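Local structure of protein-glutaminase (Chryseobacterium proteolyticum, 2ZK9) at residues P38-G41 / C42-R45. The protein hydrolyses the side-chain amides of protein-bound glutamines, deamidating them to glutamates with release of ammonia. Numbering follows the deposited sequence.
With NA (sodium ion), chain B.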
ATOM      1  N   PRO A  38       7.165   8.125   0.004  1.00  9.14           N
ATOM      2  CA  PRO A  38       5.715   8.219  -0.141  1.00  9.98           C
ATOM      3  C   PRO A  38       5.228   9.147  -1.221  1.00  9.74           C
ATOM      4  O   PRO A  38       4.004   9.268  -1.383  1.00 10.90           O
ATOM      5  CB  PRO A  38       5.234   8.670   1.250  1.00 12.24           C
ATOM      6  CG  PRO A  38       6.381   9.514   1.690  1.00 12.85           C
ATOM      7  CD  PRO A  38       7.625   8.738   1.263  1.00 10.45           C
ATOM      8  N   VAL A  39       6.095   9.807  -1.962  1.00  9.82           N
ATOM      9  CA  VAL A  39       5.662  10.753  -2.971  1.00  9.50           C
ATOM     10  C   VAL A  39       4.740  10.103  -3.997  1.00 10.20           C
ATOM     11  O   VAL A  39       3.757  10.725  -4.395  1.00 12.29           O
ATOM     12  CB  VAL A  39       6.887  11.382  -3.656  1.00  9.61           C
ATOM     13  CG1 VAL A  39       6.501  12.269  -4.837  1.00 11.24           C
ATOM     14  CG2 VAL A  39       7.735  12.199  -2.678  1.00 10.35           C
ATOM     15  N   ASP A  40       5.075   8.894  -4.453  0.68  9.26           N
ATOM     16  CA  ASP A  40       4.282   8.262  -5.474  0.68  9.22           C
ATOM     17  C   ASP A  40       4.613   6.774  -5.431  0.68  8.50           C
ATOM     18  O   ASP A  40       5.406   6.337  -4.629  0.68  8.65           O
ATOM     19  CB  ASP A  40       4.540   8.904  -6.828  0.68 10.83           C
ATOM     20  CG  ASP A  40       3.399   8.933  -7.812  0.68 12.51           C
ATOM     21  OD1 ASP A  40       3.320   9.897  -8.592  0.68 16.30           O
ATOM     22  OD2 ASP A  40       2.586   7.969  -7.850  0.68 14.33           O
ATOM     23  N   GLY A  41       3.960   6.047  -6.340  1.00  9.51           N
ATOM     24  CA  GLY A  41       4.176   4.620  -6.452  1.00  9.44           C
ATOM     25  C   GLY A  41       3.363   3.766  -5.482  1.00  8.44           C
ATOM     26  O   GLY A  41       3.614   2.564  -5.360  1.00  8.85           O
ATOM     27  N   CYS A  42       2.338   4.347  -4.852  1.00  9.20           N
ATOM     28  CA  CYS A  42       1.498   3.578  -3.895  1.00  9.31           C
ATOM     29  C   CYS A  42       0.891   2.354  -4.531  1.00  8.24           C
ATOM     30  O   CYS A  42       0.782   1.300  -3.898  1.00  8.79           O
ATOM     31  CB  CYS A  42       0.411   4.459  -3.336  1.00 11.71           C
ATOM     32  SG  CYS A  42      -0.641   5.269  -4.502  1.00 17.10           S
ATOM     33  N   TYR A  43       0.474   2.477  -5.783  1.00  8.39           N
ATOM     34  CA  TYR A  43      -0.146   1.375  -6.524  1.00  8.68           C
ATOM     35  C   TYR A  43       0.806   0.218  -6.617  1.00  7.75           C
ATOM     36  O   TYR A  43       0.408  -0.950  -6.495  1.00  8.06           O
ATOM     37  CB  TYR A  43      -0.631   1.931  -7.879  1.00 10.65           C
ATOM     38  CG  TYR A  43       0.416   2.687  -8.635  1.00 10.30           C
ATOM     39  CD1 TYR A  43       0.622   4.048  -8.524  1.00 11.08           C
ATOM     40  CD2 TYR A  43       1.284   1.998  -9.481  1.00 11.50           C
ATOM     41  CE1 TYR A  43       1.616   4.720  -9.231  1.00 11.99           C
ATOM     42  CE2 TYR A  43       2.249   2.621 -10.190  1.00 12.46           C
ATOM     43  CZ  TYR A  43       2.428   3.993 -10.074  1.00 12.39           C
ATOM     44  OH  TYR A  43       3.433   4.595 -10.799  1.00 15.51           O
ATOM     45  N   ALA A  44       2.084   0.496  -6.905  1.00  7.90           N
ATOM     46  CA  ALA A  44       3.099  -0.554  -7.026  1.00  7.98           C
ATOM     47  C   ALA A  44       3.394  -1.156  -5.671  1.00  7.34           C
ATOM     48  O   ALA A  44       3.531  -2.377  -5.530  1.00  8.02           O
ATOM     49  CB  ALA A  44       4.334   0.030  -7.680  1.00  8.38           C
ATOM     50  N   ARG A  45       3.511  -0.316  -4.627  1.00  7.36           N
ATOM     51  CA  ARG A  45       3.755  -0.879  -3.295  1.00  7.37           C
ATOM     52  C   ARG A  45       2.645  -1.839  -2.898  1.00  7.42           C
ATOM     53  O   ARG A  45       2.890  -2.896  -2.342  1.00  7.56           O
ATOM     54  CB  ARG A  45       3.952   0.211  -2.258  1.00  7.61           C
ATOM     55  CG  ARG A  45       5.091   1.185  -2.532  1.00  8.16           C
ATOM     56  CD  ARG A  45       5.492   1.986  -1.340  1.00  8.13           C
ATOM     57  NE  ARG A  45       4.415   2.772  -0.694  1.00  8.55           N
ATOM     58  CZ  ARG A  45       4.013   3.954  -1.106  1.00  8.69           C
ATOM     59  NH1 ARG A  45       4.528   4.577  -2.141  1.00  9.62           N
ATOM     60  NH2 ARG A  45       3.004   4.574  -0.468  1.00  9.85           N
TER
HETATM   61 NA    NA B 501       0.854   6.822  -4.782  1.00 61.41          NA
HETATM   62  O   HOH W   1       2.815   6.954  -2.143  0.50  8.46           O
HETATM   63  O   HOH W   2       7.157   4.600  -3.432  1.00  9.25           O
HETATM   64  O   HOH W   3      -0.143   7.646  -2.643  1.00 22.62           O
HETATM   65  O   HOH W   4      -0.861   9.190  -5.170  1.00 40.53           O
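Arg45 N donates to Gly41 O over 3.0 Å, the first turn of helix 42-55 closing on its N-cap residue, where a papain-like (clan CA) fold places a cysteine at the head of a helix. Packing is tight around Gly41: Ala44 CB comes within 3.5 Å of Gly41 O, and Gly41 CA sits over one face of the Tyr43 ring, a CH-pi contact 4.2 Å from the centroid. Tyr43 CG lies between its backbone N and carbonyl carbon (chi1 51°), which brings the ring back against Gly41. In the conformer modelled here, one of two, Asp40 OD2 reaches that ring's edge and takes the Gly41 N-H on its anti side. A leucine in place of Tyr43 would probably leave Gly41 CA without its aromatic cover. The looser side is bridged by water rather than packed directly: one water joins Arg45 NH2 to Pro38 O, another NH1 to Asp40 O. Cys42, placed like the nucleophile of papain-like enzymes, is probably the nucleophile here. Its SG is modelled 2.2 Å from a sodium ion, short for sodium to sulfur, so the ion's identity or position is doubtful; two waters also lie near the ion, one at 2.5 Å, the other at 3.0 Å.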